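Local coordinates for protein beta-glucoside phosphorylase BglX (Unidentified, PDB 5VQE) that probably cleaves beta-glucosides by phosphorolysis, transferring the glucosyl unit to phosphate, as a family GH3 enzyme that binds 2-deoxy-2-fluoroglucose, at residues E32-D44 / F57-R71. Numbering follows the deposited sequence.
Sequences EKLGQLICEIIWD and FLPGAVMYRPFKAKR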
loop_
_atom_site.group_PDB
_atom_site.type_symbol
_atom_site.label_atom_id
_atom_site.label_comp_id
_atom_site.label_asym_id
_atom_site.label_seq_id
_atom_site.Cartn_x
_atom_site.Cartn_y
_atom_site.Cartn_z
ATOM N N GLU A 32 13.627 26.053 -11.524
ATOM C CA GLU A 32 12.215 25.791 -11.279
ATOM C C GLU A 32 11.777 24.488 -11.926
ATOM O O GLU A 32 10.947 23.757 -11.369
ATOM C CB GLU A 32 11.364 26.944 -11.809
ATOM C CG GLU A 32 11.403 28.177 -10.953
ATOM C CD GLU A 32 10.639 29.319 -11.577
ATOM O OE1 GLU A 32 10.927 29.670 -12.747
ATOM O OE2 GLU A 32 9.730 29.839 -10.907
ATOM N N LYS A 33 12.302 24.191 -13.114
ATOM C CA LYS A 33 11.984 22.923 -13.759
ATOM C C LYS A 33 12.530 21.756 -12.946
ATOM O O LYS A 33 11.827 20.769 -12.704
ATOM C CB LYS A 33 12.528 22.906 -15.187
ATOM C CG LYS A 33 11.739 23.763 -16.169
ATOM C CD LYS A 33 12.438 23.814 -17.523
ATOM C CE LYS A 33 11.859 24.872 -18.437
ATOM N NZ LYS A 33 12.585 24.911 -19.743
ATOM N N LEU A 34 13.783 21.864 -12.485
ATOM C CA LEU A 34 14.348 20.819 -11.634
ATOM C C LEU A 34 13.505 20.611 -10.379
ATOM O O LEU A 34 13.309 19.474 -9.932
ATOM C CB LEU A 34 15.796 21.162 -11.263
ATOM C CG LEU A 34 16.801 21.160 -12.424
ATOM C CD1 LEU A 34 18.168 21.676 -11.979
ATOM C CD2 LEU A 34 16.934 19.765 -13.025
ATOM N N GLY A 35 12.995 21.693 -9.791
ATOM C CA GLY A 35 12.190 21.548 -8.588
ATOM C C GLY A 35 10.876 20.833 -8.859
ATOM O O GLY A 35 10.383 20.078 -8.015
ATOM N N GLN A 36 10.284 21.069 -10.031
ATOM C CA GLN A 36 9.051 20.373 -10.400
ATOM C C GLN A 36 9.225 18.858 -10.369
ATOM O O GLN A 36 8.247 18.126 -10.171
ATOM C CB GLN A 36 8.595 20.801 -11.796
ATOM C CG GLN A 36 7.918 22.162 -11.860
ATOM C CD GLN A 36 6.653 22.221 -11.036
ATOM O OE1 GLN A 36 5.673 21.539 -11.334
ATOM N NE2 GLN A 36 6.672 23.025 -9.977
ATOM N N LEU A 37 10.447 18.372 -10.585
ATOM C CA LEU A 37 10.704 16.936 -10.603
ATOM C C LEU A 37 10.562 16.290 -9.233
ATOM O O LEU A 37 10.504 15.059 -9.157
ATOM C CB LEU A 37 12.113 16.650 -11.113
ATOM C CG LEU A 37 12.532 17.226 -12.467
ATOM C CD1 LEU A 37 13.983 16.928 -12.698
ATOM C CD2 LEU A 37 11.702 16.656 -13.593
ATOM N N ILE A 38 10.538 17.073 -8.154
ATOM C CA ILE A 38 10.712 16.548 -6.800
ATOM C C ILE A 38 9.377 16.545 -6.070
ATOM O O ILE A 38 8.671 17.559 -6.036
ATOM C CB ILE A 38 11.750 17.366 -6.009
ATOM C CG1 ILE A 38 13.132 17.238 -6.649
ATOM C CG2 ILE A 38 11.813 16.890 -4.553
ATOM C CD1 ILE A 38 14.155 18.239 -6.126
ATOM N N CYS A 39 9.040 15.408 -5.474
ATOM C CA CYS A 39 7.990 15.330 -4.469
ATOM C C CYS A 39 8.631 15.290 -3.089
ATOM O O CYS A 39 9.509 14.459 -2.836
ATOM C CB CYS A 39 7.120 14.092 -4.669
ATOM S SG CYS A 39 5.899 13.922 -3.377
ATOM N N GLU A 40 8.186 16.176 -2.202
ATOM C CA GLU A 40 8.696 16.243 -0.837
ATOM C C GLU A 40 7.697 15.654 0.151
ATOM O O GLU A 40 6.492 15.902 0.058
ATOM C CB GLU A 40 9.002 17.689 -0.451
ATOM C CG GLU A 40 10.320 18.204 -0.975
ATOM C CD GLU A 40 11.516 17.497 -0.340
ATOM O OE1 GLU A 40 11.531 17.312 0.896
ATOM O OE2 GLU A 40 12.433 17.100 -1.085
ATOM N N ILE A 41 8.208 14.899 1.119
ATOM C CA ILE A 41 7.367 14.304 2.151
ATOM C C ILE A 41 7.037 15.355 3.202
ATOM O O ILE A 41 7.824 16.265 3.474
ATOM C CB ILE A 41 8.061 13.073 2.771
ATOM C CG1 ILE A 41 7.041 12.198 3.499
ATOM C CG2 ILE A 41 9.190 13.487 3.712
ATOM C CD1 ILE A 41 7.596 10.838 3.901
ATOM N N ILE A 42 5.858 15.231 3.806
ATOM C CA ILE A 42 5.404 16.167 4.825
ATOM C C ILE A 42 4.857 15.389 6.013
ATOM O O ILE A 42 4.063 14.456 5.844
ATOM C CB ILE A 42 4.355 17.143 4.259
ATOM C CG1 ILE A 42 5.079 18.187 3.411
ATOM C CG2 ILE A 42 3.552 17.807 5.376
ATOM C CD1 ILE A 42 4.201 19.128 2.695
ATOM N N TRP A 43 5.289 15.777 7.209
ATOM C CA TRP A 43 4.814 15.216 8.466
ATOM C C TRP A 43 4.335 16.358 9.352
ATOM O O TRP A 43 4.709 17.518 9.157
ATOM C CB TRP A 43 5.900 14.414 9.221
ATOM C CG TRP A 43 7.258 14.325 8.554
ATOM C CD1 TRP A 43 8.008 15.357 8.063
ATOM C CD2 TRP A 43 8.033 13.135 8.341
ATOM N NE1 TRP A 43 9.187 14.884 7.542
ATOM C CE2 TRP A 43 9.230 13.524 7.705
ATOM C CE3 TRP A 43 7.830 11.780 8.622
ATOM C CZ2 TRP A 43 10.215 12.606 7.342
ATOM C CZ3 TRP A 43 8.813 10.871 8.261
ATOM C CH2 TRP A 43 9.989 11.289 7.629
ATOM N N ASP A 44 3.503 16.020 10.331
ATOM C CA ASP A 44 2.987 16.993 11.296
ATOM C C ASP A 44 3.541 16.633 12.676
ATOM O O ASP A 44 2.967 15.827 13.406
ATOM C CB ASP A 44 1.461 17.019 11.298
ATOM C CG ASP A 44 0.898 18.149 12.164
ATOM O OD1 ASP A 44 -0.334 18.197 12.366
ATOM O OD2 ASP A 44 1.687 19.000 12.624
ATOM N N PHE A 57 14.249 24.681 -2.917
ATOM C CA PHE A 57 13.752 24.600 -4.280
ATOM C C PHE A 57 12.237 24.652 -4.189
ATOM O O PHE A 57 11.662 24.587 -3.100
ATOM C CB PHE A 57 14.226 23.323 -4.979
ATOM C CG PHE A 57 14.017 22.077 -4.166
ATOM C CD1 PHE A 57 15.062 21.525 -3.450
ATOM C CD2 PHE A 57 12.776 21.465 -4.114
ATOM C CE1 PHE A 57 14.881 20.385 -2.700
ATOM C CE2 PHE A 57 12.584 20.326 -3.371
ATOM C CZ PHE A 57 13.641 19.782 -2.655
ATOM N N LEU A 58 11.594 24.759 -5.346
ATOM C CA LEU A 58 10.137 24.808 -5.397
ATOM C C LEU A 58 9.617 23.471 -5.915
ATOM O O LEU A 58 9.713 23.194 -7.123
ATOM C CB LEU A 58 9.675 25.967 -6.286
ATOM C CG LEU A 58 10.214 27.334 -5.809
ATOM C CD1 LEU A 58 9.825 28.471 -6.768
ATOM C CD2 LEU A 58 9.767 27.669 -4.378
ATOM N N PRO A 59 9.082 22.605 -5.053
ATOM C CA PRO A 59 8.790 21.231 -5.477
ATOM C C PRO A 59 7.565 21.154 -6.371
ATOM O O PRO A 59 6.716 22.048 -6.403
ATOM C CB PRO A 59 8.554 20.490 -4.157
ATOM C CG PRO A 59 8.040 21.535 -3.235
ATOM C CD PRO A 59 8.762 22.813 -3.629
ATOM N N GLY A 60 7.476 20.040 -7.093
ATOM C CA GLY A 60 6.334 19.802 -7.959
ATOM C C GLY A 60 5.180 19.127 -7.238
ATOM O O GLY A 60 4.038 19.197 -7.702
ATOM N N ALA A 61 5.462 18.477 -6.111
ATOM C CA ALA A 61 4.450 17.718 -5.384
ATOM C C ALA A 61 4.882 17.550 -3.934
ATOM O O ALA A 61 6.041 17.773 -3.584
ATOM C CB ALA A 61 4.215 16.343 -6.026
ATOM N N VAL A 62 3.918 17.172 -3.089
ATOM C CA VAL A 62 4.186 16.715 -1.734
ATOM C C VAL A 62 3.363 15.461 -1.484
ATOM O O VAL A 62 2.371 15.200 -2.169
ATOM C CB VAL A 62 3.860 17.778 -0.662
ATOM C CG1 VAL A 62 4.703 19.016 -0.867
ATOM C CG2 VAL A 62 2.381 18.134 -0.688
ATOM N N MET A 63 3.791 14.680 -0.492
ATOM C CA MET A 63 3.012 13.562 0.030
ATOM C C MET A 63 2.828 13.744 1.530
ATOM O O MET A 63 3.794 14.021 2.246
ATOM C CB MET A 63 3.685 12.209 -0.230
ATOM C CG MET A 63 2.736 11.028 0.057
ATOM S SD MET A 63 3.499 9.437 0.449
ATOM C CE MET A 63 4.049 9.745 2.123
ATOM N N TYR A 64 1.591 13.592 1.998
ATOM C CA TYR A 64 1.279 13.662 3.420
ATOM C C TYR A 64 1.486 12.285 4.040
ATOM O O TYR A 64 0.903 11.297 3.579
ATOM C CB TYR A 64 -0.165 14.109 3.668
ATOM C CG TYR A 64 -0.529 15.509 3.206
ATOM C CD1 TYR A 64 0.412 16.522 3.172
ATOM C CD2 TYR A 64 -1.826 15.814 2.822
ATOM C CE1 TYR A 64 0.079 17.792 2.760
ATOM C CE2 TYR A 64 -2.170 17.090 2.402
ATOM C CZ TYR A 64 -1.210 18.072 2.379
ATOM O OH TYR A 64 -1.535 19.341 1.966
ATOM N N ARG A 65 2.327 12.219 5.069
ATOM C CA ARG A 65 2.307 11.102 5.999
ATOM C C ARG A 65 1.000 11.137 6.778
ATOM O O ARG A 65 0.262 12.122 6.722
ATOM C CB ARG A 65 3.494 11.175 6.952
ATOM C CG ARG A 65 4.831 10.817 6.313
ATOM C CD ARG A 65 4.940 9.326 5.968
ATOM N NE ARG A 65 4.579 8.458 7.086
ATOM C CZ ARG A 65 5.304 8.322 8.192
ATOM N NH1 ARG A 65 6.432 9.003 8.343
ATOM N NH2 ARG A 65 4.896 7.508 9.156
ATOM N N PRO A 66 0.683 10.077 7.522
ATOM C CA PRO A 66 -0.578 10.073 8.277
ATOM C C PRO A 66 -0.558 11.032 9.452
ATOM O O PRO A 66 0.158 10.824 10.437
ATOM C CB PRO A 66 -0.715 8.618 8.754
ATOM C CG PRO A 66 0.257 7.836 7.962
ATOM C CD PRO A 66 1.369 8.778 7.604
ATOM N N PHE A 67 -1.318 12.109 9.336
ATOM C CA PHE A 67 -1.676 12.927 10.480
ATOM C C PHE A 67 -3.145 13.312 10.300
ATOM O O PHE A 67 -3.845 12.755 9.450
ATOM C CB PHE A 67 -0.702 14.106 10.629
ATOM C CG PHE A 67 -0.519 14.929 9.385
ATOM C CD1 PHE A 67 0.484 14.629 8.477
ATOM C CD2 PHE A 67 -1.323 16.024 9.145
ATOM C CE1 PHE A 67 0.667 15.392 7.341
ATOM C CE2 PHE A 67 -1.144 16.796 8.006
ATOM C CZ PHE A 67 -0.147 16.477 7.104
ATOM N N LYS A 68 -3.630 14.246 11.109
ATOM C CA LYS A 68 -5.069 14.457 11.215
ATOM C C LYS A 68 -5.639 15.134 9.975
ATOM O O LYS A 68 -5.024 16.031 9.390
ATOM C CB LYS A 68 -5.400 15.292 12.454
ATOM C CG LYS A 68 -5.350 14.494 13.747
ATOM C CD LYS A 68 -5.727 15.352 14.946
ATOM C CE LYS A 68 -5.360 14.677 16.268
ATOM N NZ LYS A 68 -3.889 14.712 16.519
ATOM N N ALA A 69 -6.852 14.715 9.600
ATOM C CA ALA A 69 -7.500 15.251 8.411
ATOM C C ALA A 69 -7.590 16.768 8.453
ATOM O O ALA A 69 -7.381 17.439 7.437
ATOM C CB ALA A 69 -8.897 14.653 8.266
ATOM N N LYS A 70 -7.920 17.333 9.614
ATOM C CA LYS A 70 -8.055 18.782 9.699
ATOM C C LYS A 70 -6.725 19.477 9.437
ATOM O O LYS A 70 -6.696 20.553 8.829
ATOM C CB LYS A 70 -8.617 19.175 11.067
ATOM C CG LYS A 70 -8.382 20.620 11.438
ATOM N N ARG A 71 -5.619 18.872 9.869
ATOM C CA ARG A 71 -4.303 19.441 9.603
ATOM C C ARG A 71 -3.922 19.291 8.134
ATOM O O ARG A 71 -3.329 20.207 7.545
ATOM C CB ARG A 71 -3.254 18.784 10.501
ATOM C CG ARG A 71 -3.424 19.101 11.978
ATOM C CD ARG A 71 -2.996 20.524 12.298
ATOM N NE ARG A 71 -1.545 20.643 12.396
ATOM C CZ ARG A 71 -0.905 21.775 12.669
ATOM N NH1 ARG A 71 -1.586 22.896 12.866
ATOM N NH2 ARG A 71 0.417 21.788 12.742
HETATM O O HOH W 1 9.196 24.554 -9.336
HETATM O O HOH W 2 4.549 22.900 -7.902
HETATM O O HOH W 3 -2.067 15.882 12.942
#
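C39 to I42 pair in parallel with A61 to Y64 as neighbouring strands of the TIM-barrel-type domain of family GH3. E40 uses both its backbone N-H and its carbonyl: the N-H bonds to A61 O, and E40 O accepts from M63 N, which lies tilted from the carbonyl plane. C39, A61, I41 and M63 share the sheet face that includes the sugar pocket. There C39 CB packs 3.9 Å from A61 CB, and the bend at chi3 (75°) of M63 goes with CE lying 4.1 Å from I41 CG1; unbranched and flexible, M63 also touches the bound 2-deoxy-2-fluoroglucose. E40 belongs to the other face, where I42, V62 and Y64 pack apolarly: I42 CD1 crosses to V62 CG1 at 3.6 Å, while I42 CG2 runs beside Y64 CD1, and helix 69-82 covers I42 through F75 and L79. At the start of strand 38-42, I38 stands at about a right angle to F57, its CD1 over the ring centre in a CH-pi contact. E40 OE2 comes to the edge of that same ring, in its plane and 3.3 Å from F57 CZ, where the ring hydrogens are slightly positive; T319 hydrogen-bonds this oxygen. Beyond the strands, D44 lays CB over one face of F67, and its CG, anti to the backbone N (chi1 -173°), carries the carboxylate to R71. The guanidinium grips it side-on in a two-bonded salt bridge, planes 25° apart: R71 NE reaches D44 OD1 at 2.7 Å, and R71 NH2 reaches D44 OD2 at 3.1 Å.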